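Side-chain contacts in ribokinase (Giardia lamblia, PDB 6WHJ), which probably catalyses the magnesium-dependent transfer of phosphate from ATP to O-5 of D-ribose, yielding D-ribose 5-phosphate: residues 9-14 / 47-52; 24-29 / 108-113. All coordinates share one frame; numbering follows the deposited sequence.

Interaction 1: residues 9-14 / 47-52; sequences IVIIGS and NQAIAC
I11 and A49 are the closest pair across the two segments in this example of a helix laid on a strand, their CA atoms 6.1 Å apart. Strand 9-12 and helix segment 47-52 run nearly antiparallel, at 160°, with 8.7 Å between their axes, so I9 at the start of the strand comes opposite C52, a turn beyond A49 on the helix. Alternation along the strand sends I9 and I11 to the same face, toward the helix. In I11, CG1 stands anti to the carbonyl carbon (chi1 -54°) and chi2 of 97° lays CD1 alongside the helix, where this methyl rests against both CA and CB of A49, 3.7 Å from the CB atom. The alanine CB points across the contact instead of straight at the strand, and its small size lets the backbone come near. C52 fills the next step. Its SG meets both branches of I9, lying 3.9 Å from I9 CG2 and 4.0 Å from I9 CD1, and I11 CD1 is 4.2 Å from C52 SG. One sulfur is thus shared by two isoleucines, and the side chains that meet here are apolar and buried. Helix 272-287 adds V282 and M285 against I9. The polar ends of the segments serve another purpose: Q48 hydrogen-bonds Q144 and D274, the latter the predicted proton acceptor, and S14 OG hydrogen-bonds OE1 of E146, predicted to bind the substrate. Strand 9-12, helix 44-55 and the neighbouring parallel strand 62-69 form a beta-alpha-beta crossover, with the strands 16-22 and 32-42 inserted on the way, in the Rossmann-like alpha/beta core of the PfkB carbohydrate kinases, and the crossover borders the predicted ribose site.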
ATOM      1  N   ILE B   9      25.377 -12.222  17.532  1.00 29.65           N
ATOM      2  CA  ILE B   9      24.140 -12.532  16.824  1.00 28.41           C
ATOM      3  C   ILE B   9      24.223 -11.866  15.460  1.00 25.40           C
ATOM      4  O   ILE B   9      24.378 -10.643  15.373  1.00 24.10           O
ATOM      5  CB  ILE B   9      22.890 -12.054  17.588  1.00 29.07           C
ATOM      6  CG1 ILE B   9      22.826 -12.677  18.988  1.00 30.38           C
ATOM      7  CG2 ILE B   9      21.611 -12.383  16.798  1.00 22.56           C
ATOM      8  CD1 ILE B   9      21.834 -11.992  19.919  1.00 27.53           C
ATOM      9  N   VAL B  10      24.136 -12.668  14.402  1.00 24.05           N
ATOM     10  CA  VAL B  10      24.167 -12.187  13.027  1.00 25.82           C
ATOM     11  C   VAL B  10      22.791 -12.468  12.427  1.00 24.74           C
ATOM     12  O   VAL B  10      22.337 -13.619  12.414  1.00 25.06           O
ATOM     13  CB  VAL B  10      25.293 -12.859  12.215  1.00 23.58           C
ATOM     14  CG1 VAL B  10      25.314 -12.362  10.780  1.00 21.94           C
ATOM     15  CG2 VAL B  10      26.642 -12.642  12.870  1.00 22.39           C
ATOM     16  N   ILE B  11      22.116 -11.430  11.949  1.00 23.65           N
ATOM     17  CA  ILE B  11      20.791 -11.572  11.348  1.00 26.35           C
ATOM     18  C   ILE B  11      20.916 -11.245   9.864  1.00 25.52           C
ATOM     19  O   ILE B  11      21.249 -10.113   9.494  1.00 25.85           O
ATOM     20  CB  ILE B  11      19.737 -10.675  12.024  1.00 25.61           C
ATOM     21  CG1 ILE B  11      19.684 -10.908  13.532  1.00 22.72           C
ATOM     22  CG2 ILE B  11      18.370 -10.899  11.409  1.00 24.70           C
ATOM     23  CD1 ILE B  11      20.499  -9.911  14.318  1.00 24.64           C
ATOM     24  N   ILE B  12      20.673 -12.239   9.020  1.00 25.34           N
ATOM     25  CA  ILE B  12      20.740 -12.081   7.575  1.00 25.49           C
ATOM     26  C   ILE B  12      19.304 -12.056   7.068  1.00 26.28           C
ATOM     27  O   ILE B  12      18.640 -13.098   7.035  1.00 24.34           O
ATOM     28  CB  ILE B  12      21.530 -13.218   6.916  1.00 26.13           C
ATOM     29  CG1 ILE B  12      22.878 -13.427   7.620  1.00 25.30           C
ATOM     30  CG2 ILE B  12      21.753 -12.914   5.457  1.00 22.47           C
ATOM     31  CD1 ILE B  12      23.576 -14.738   7.243  1.00 23.00           C
ATOM     32  N   GLY B  13      18.820 -10.887   6.664  1.00 22.87           N
ATOM     33  CA  GLY B  13      17.459 -10.808   6.190  1.00 22.18           C
ATOM     34  C   GLY B  13      17.079  -9.451   5.640  1.00 25.02           C
ATOM     35  O   GLY B  13      17.926  -8.652   5.241  1.00 26.43           O
ATOM     36  N   SER B  14      15.782  -9.192   5.650  1.00 25.05           N
ATOM     37  CA  SER B  14      15.219  -8.102   4.870  1.00 24.34           C
ATOM     38  C   SER B  14      15.069  -6.816   5.672  1.00 25.23           C
ATOM     39  O   SER B  14      14.935  -6.828   6.903  1.00 26.14           O
ATOM     40  CB  SER B  14      13.856  -8.513   4.329  1.00 23.14           C
ATOM     41  OG  SER B  14      13.007  -8.804   5.422  1.00 27.97           O
ATOM     42  N   ASN B  47      13.666  -5.987  11.738  1.00 29.49           N
ATOM     43  CA  ASN B  47      12.932  -5.915  13.001  1.00 28.32           C
ATOM     44  C   ASN B  47      13.565  -6.796  14.060  1.00 26.39           C
ATOM     45  O   ASN B  47      13.677  -6.399  15.224  1.00 30.05           O
ATOM     46  CB  ASN B  47      11.479  -6.316  12.795  1.00 25.38           C
ATOM     47  CG  ASN B  47      10.671  -5.236  12.142  1.00 31.27           C
ATOM     48  OD1 ASN B  47      11.075  -4.067  12.108  1.00 31.92           O
ATOM     49  ND2 ASN B  47       9.524  -5.616  11.600  1.00 30.20           N
ATOM     50  N   GLN B  48      13.987  -7.996  13.673  1.00 26.87           N
ATOM     51  CA  GLN B  48      14.597  -8.903  14.633  1.00 28.20           C
ATOM     52  C   GLN B  48      15.983  -8.437  15.047  1.00 29.20           C
ATOM     53  O   GLN B  48      16.391  -8.668  16.191  1.00 30.07           O
ATOM     54  CB  GLN B  48      14.655 -10.311  14.056  1.00 24.18           C
ATOM     55  CG  GLN B  48      13.341 -11.012  14.091  1.00 26.82           C
ATOM     56  CD  GLN B  48      13.394 -12.285  13.309  1.00 27.40           C
ATOM     57  OE1 GLN B  48      14.477 -12.833  13.102  1.00 26.45           O
ATOM     58  NE2 GLN B  48      12.229 -12.798  12.904  1.00 23.27           N
ATOM     59  N   ALA B  49      16.712  -7.772  14.146  1.00 26.18           N
ATOM     60  CA  ALA B  49      18.004  -7.207  14.525  1.00 29.52           C
ATOM     61  C   ALA B  49      17.830  -6.015  15.462  1.00 30.80           C
ATOM     62  O   ALA B  49      18.644  -5.811  16.371  1.00 28.75           O
ATOM     63  CB  ALA B  49      18.791  -6.798  13.282  1.00 26.02           C
ATOM     64  N   ILE B  50      16.787  -5.210  15.249  1.00 27.03           N
ATOM     65  CA  ILE B  50      16.565  -4.059  16.115  1.00 32.04           C
ATOM     66  C   ILE B  50      16.113  -4.512  17.501  1.00 35.03           C
ATOM     67  O   ILE B  50      16.546  -3.961  18.523  1.00 33.58           O
ATOM     68  CB  ILE B  50      15.568  -3.090  15.446  1.00 32.31           C
ATOM     69  CG1 ILE B  50      16.222  -2.476  14.201  1.00 33.81           C
ATOM     70  CG2 ILE B  50      15.118  -2.000  16.409  1.00 31.98           C
ATOM     71  CD1 ILE B  50      15.364  -1.489  13.407  1.00 29.86           C
ATOM     72  N   ALA B  51      15.281  -5.557  17.561  1.00 33.91           N
ATOM     73  CA  ALA B  51      14.890  -6.122  18.850  1.00 31.77           C
ATOM     74  C   ALA B  51      16.099  -6.657  19.612  1.00 33.64           C
ATOM     75  O   ALA B  51      16.190  -6.495  20.836  1.00 32.42           O
ATOM     76  CB  ALA B  51      13.845  -7.218  18.645  1.00 30.15           C
ATOM     77  N   CYS B  52      17.045  -7.293  18.905  1.00 34.05           N
ATOM     78  CA  CYS B  52      18.283  -7.721  19.554  1.00 34.34           C
ATOM     79  C   CYS B  52      19.004  -6.533  20.170  1.00 35.51           C
ATOM     80  O   CYS B  52      19.343  -6.550  21.359  1.00 36.95           O
ATOM     81  CB  CYS B  52      19.209  -8.439  18.569  1.00 26.39           C
ATOM     82  SG  CYS B  52      18.747 -10.144  18.154  1.00 32.96           S
TER

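Interaction 2: residues 24-29 / 108-113; sequences KDFPIG and SGENMI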
ATOM      1  N   LYS B  24     -11.379   1.129   8.254  1.00 33.98           N
ATOM      2  CA  LYS B  24     -12.402   0.461   9.048  1.00 34.98           C
ATOM      3  C   LYS B  24     -12.438  -1.022   8.722  1.00 34.82           C
ATOM      4  O   LYS B  24     -12.366  -1.871   9.616  1.00 36.78           O
ATOM      5  CB  LYS B  24     -13.771   1.085   8.787  1.00 40.33           C
ATOM      6  CG  LYS B  24     -14.085   2.335   9.585  1.00 44.52           C
ATOM      7  CD  LYS B  24     -15.524   2.767   9.324  1.00 48.18           C
ATOM      8  CE  LYS B  24     -15.808   4.174   9.837  1.00 56.82           C
ATOM      9  NZ  LYS B  24     -17.190   4.634   9.473  1.00 58.63           N
ATOM     10  N   ASP B  25     -12.571  -1.345   7.442  1.00 36.36           N
ATOM     11  CA  ASP B  25     -12.543  -2.710   6.947  1.00 34.47           C
ATOM     12  C   ASP B  25     -11.737  -2.744   5.661  1.00 34.92           C
ATOM     13  O   ASP B  25     -11.564  -1.725   4.988  1.00 33.09           O
ATOM     14  CB  ASP B  25     -13.948  -3.257   6.728  1.00 33.44           C
ATOM     15  CG  ASP B  25     -14.665  -3.513   8.030  1.00 39.76           C
ATOM     16  OD1 ASP B  25     -14.252  -4.464   8.739  1.00 40.78           O
ATOM     17  OD2 ASP B  25     -15.604  -2.748   8.358  1.00 36.15           O
ATOM     18  N   PHE B  26     -11.218  -3.921   5.343  1.00 36.80           N
ATOM     19  CA  PHE B  26     -10.505  -4.076   4.089  1.00 34.41           C
ATOM     20  C   PHE B  26     -11.432  -3.691   2.943  1.00 34.32           C
ATOM     21  O   PHE B  26     -12.626  -4.015   2.971  1.00 41.09           O
ATOM     22  CB  PHE B  26     -10.030  -5.513   3.894  1.00 36.72           C
ATOM     23  CG  PHE B  26      -9.042  -5.973   4.914  1.00 35.70           C
ATOM     24  CD1 PHE B  26      -7.906  -5.229   5.186  1.00 33.71           C
ATOM     25  CD2 PHE B  26      -9.242  -7.164   5.592  1.00 31.62           C
ATOM     26  CE1 PHE B  26      -6.983  -5.664   6.130  1.00 32.05           C
ATOM     27  CE2 PHE B  26      -8.328  -7.605   6.534  1.00 35.26           C
ATOM     28  CZ  PHE B  26      -7.195  -6.851   6.802  1.00 33.89           C
ATOM     29  N   PRO B  27     -10.937  -2.978   1.943  1.00 37.38           N
ATOM     30  CA  PRO B  27     -11.755  -2.732   0.758  1.00 38.82           C
ATOM     31  C   PRO B  27     -11.987  -4.041   0.026  1.00 40.39           C
ATOM     32  O   PRO B  27     -11.180  -4.968   0.103  1.00 37.87           O
ATOM     33  CB  PRO B  27     -10.895  -1.773  -0.071  1.00 36.53           C
ATOM     34  CG  PRO B  27      -9.493  -2.123   0.339  1.00 32.74           C
ATOM     35  CD  PRO B  27      -9.566  -2.459   1.793  1.00 34.19           C
ATOM     36  N   ILE B  28     -13.113  -4.134  -0.658  1.00 42.65           N
ATOM     37  CA  ILE B  28     -13.332  -5.273  -1.532  1.00 42.68           C
ATOM     38  C   ILE B  28     -12.867  -4.897  -2.935  1.00 44.91           C
ATOM     39  O   ILE B  28     -12.685  -3.718  -3.266  1.00 43.18           O
ATOM     40  CB  ILE B  28     -14.805  -5.744  -1.515  1.00 42.68           C
ATOM     41  CG1 ILE B  28     -15.720  -4.707  -2.149  1.00 40.89           C
ATOM     42  CG2 ILE B  28     -15.271  -6.004  -0.087  1.00 37.04           C
ATOM     43  CD1 ILE B  28     -17.170  -5.115  -2.120  1.00 40.63           C
ATOM     44  N   GLY B  29     -12.691  -5.912  -3.783  1.00 44.28           N
ATOM     45  CA  GLY B  29     -12.220  -5.697  -5.140  1.00 41.26           C
ATOM     46  C   GLY B  29     -13.063  -4.717  -5.927  1.00 43.03           C
ATOM     47  O   GLY B  29     -14.279  -4.892  -6.052  1.00 48.64           O
ATOM     48  N   SER B 108     -10.388  -4.536  13.110  1.00 32.05           N
ATOM     49  CA  SER B 108     -10.278  -5.792  13.832  1.00 33.13           C
ATOM     50  C   SER B 108      -8.842  -6.098  14.234  1.00 35.71           C
ATOM     51  O   SER B 108      -8.621  -6.913  15.139  1.00 33.71           O
ATOM     52  CB  SER B 108     -10.859  -6.928  12.983  1.00 32.81           C
ATOM     53  OG  SER B 108     -10.167  -7.081  11.759  1.00 32.98           O
ATOM     54  N   GLY B 109      -7.866  -5.465  13.591  1.00 34.53           N
ATOM     55  CA  GLY B 109      -6.469  -5.761  13.820  1.00 31.48           C
ATOM     56  C   GLY B 109      -5.856  -6.604  12.732  1.00 35.05           C
ATOM     57  O   GLY B 109      -4.624  -6.726  12.678  1.00 38.22           O
ATOM     58  N   GLU B 110      -6.684  -7.150  11.848  1.00 33.12           N
ATOM     59  CA  GLU B 110      -6.211  -8.001  10.771  1.00 32.33           C
ATOM     60  C   GLU B 110      -5.402  -7.184   9.765  1.00 34.70           C
ATOM     61  O   GLU B 110      -5.579  -5.971   9.626  1.00 36.53           O
ATOM     62  CB  GLU B 110      -7.402  -8.679  10.088  1.00 30.27           C
ATOM     63  CG  GLU B 110      -7.061 -10.015   9.443  1.00 37.24           C
ATOM     64  CD  GLU B 110      -8.281 -10.860   9.080  1.00 44.57           C
ATOM     65  OE1 GLU B 110      -9.406 -10.314   8.912  1.00 47.68           O
ATOM     66  OE2 GLU B 110      -8.102 -12.094   8.963  1.00 42.92           O
ATOM     67  N   ASN B 111      -4.493  -7.861   9.070  1.00 35.27           N
ATOM     68  CA  ASN B 111      -3.597  -7.237   8.114  1.00 29.70           C
ATOM     69  C   ASN B 111      -3.819  -7.789   6.714  1.00 31.66           C
ATOM     70  O   ASN B 111      -4.316  -8.901   6.528  1.00 33.30           O
ATOM     71  CB  ASN B 111      -2.119  -7.485   8.479  1.00 29.40           C
ATOM     72  CG  ASN B 111      -1.672  -6.718   9.704  1.00 34.09           C
ATOM     73  OD1 ASN B 111      -2.393  -5.861  10.222  1.00 38.00           O
ATOM     74  ND2 ASN B 111      -0.471  -7.026  10.179  1.00 35.16           N
ATOM     75  N   MET B 112      -3.430  -6.984   5.732  1.00 30.29           N
ATOM     76  CA  MET B 112      -3.134  -7.448   4.388  1.00 25.77           C
ATOM     77  C   MET B 112      -1.764  -6.874   4.084  1.00 28.69           C
ATOM     78  O   MET B 112      -1.556  -5.670   4.248  1.00 27.88           O
ATOM     79  CB  MET B 112      -4.148  -6.972   3.343  1.00 28.30           C
ATOM     80  CG  MET B 112      -5.505  -7.630   3.414  1.00 33.23           C
ATOM     81  SD  MET B 112      -6.644  -6.910   2.224  1.00 32.77           S
ATOM     82  CE  MET B 112      -7.718  -8.294   1.866  1.00 40.05           C
ATOM     83  N   ILE B 113      -0.819  -7.723   3.693  1.00 27.39           N
ATOM     84  CA  ILE B 113       0.550  -7.288   3.450  1.00 27.88           C
ATOM     85  C   ILE B 113       0.964  -7.740   2.063  1.00 28.52           C
ATOM     86  O   ILE B 113       0.863  -8.927   1.733  1.00 31.03           O
ATOM     87  CB  ILE B 113       1.530  -7.838   4.502  1.00 30.76           C
ATOM     88  CG1 ILE B 113       1.068  -7.456   5.906  1.00 31.71           C
ATOM     89  CG2 ILE B 113       2.918  -7.286   4.260  1.00 25.29           C
ATOM     90  CD1 ILE B 113       1.982  -7.939   6.991  1.00 24.18           C
TER
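With chi1 at -63°, F26 turns its CG anti to the carbonyl carbon and carries the ring from its loop toward segment 108-113, while M112, its CG likewise opposite the carbonyl carbon (chi1 -72°) and its chain extended beyond, stretches over one face of that ring. The overlap has two parts. CG of M112 lies 3.8 Å from the F26 ring centroid, close to the ring normal, in a CH-pi contact; farther out, SD of M112 is 4.0 Å from the same centroid and nearest to F26 CD1, at 3.6 Å, so the sulfur leans toward the CB side of the ring. The methyl CE settles beside F26 CG and CB. E110 meets the CZ/CE2 end of the ring. Its side chain crosses that of F26 at about a right angle, with CG in the ring plane at the edge and CB 3.8 Å from F26 CZ; OE1 comes to 3.8 Å from F26 CE2, the carboxylate plane turned 43° from the ring. The backbone of the turn takes part as well, E110 O approaching F26 CZ obliquely at 3.4 Å. Y104 of strand 99-105 touches both F26 and M112, and G29 of the second subunit packs on F26 and E110. This Met-aromatic contact ties the loop between strands 16-22 and 32-42 to edge strand 111-116, in the four-stranded lid that, as in other ribokinases, joins its partner across the dimer in a beta-clasp.

Core and lid of one kinase each supply a contact here. The segments alternate along the chain, 9-14, 24-29, 47-52, 108-113, because the polypeptide leaves strand 9-12 of the core sheet for the lid, returns through helix 44-55, and later goes out again. The centre of interaction 1 is about 7 Å from that of the chain, and the centre of interaction 2 about 24 Å; the two centres are 28 Å apart and their nearest atoms about 9 Å, without touching. The predicted catalytic D274 is about 9 Å from I11, side chain to side chain. Interaction 1 thus backs the predicted substrate site, whereas interaction 2 belongs to the dimer-forming lid.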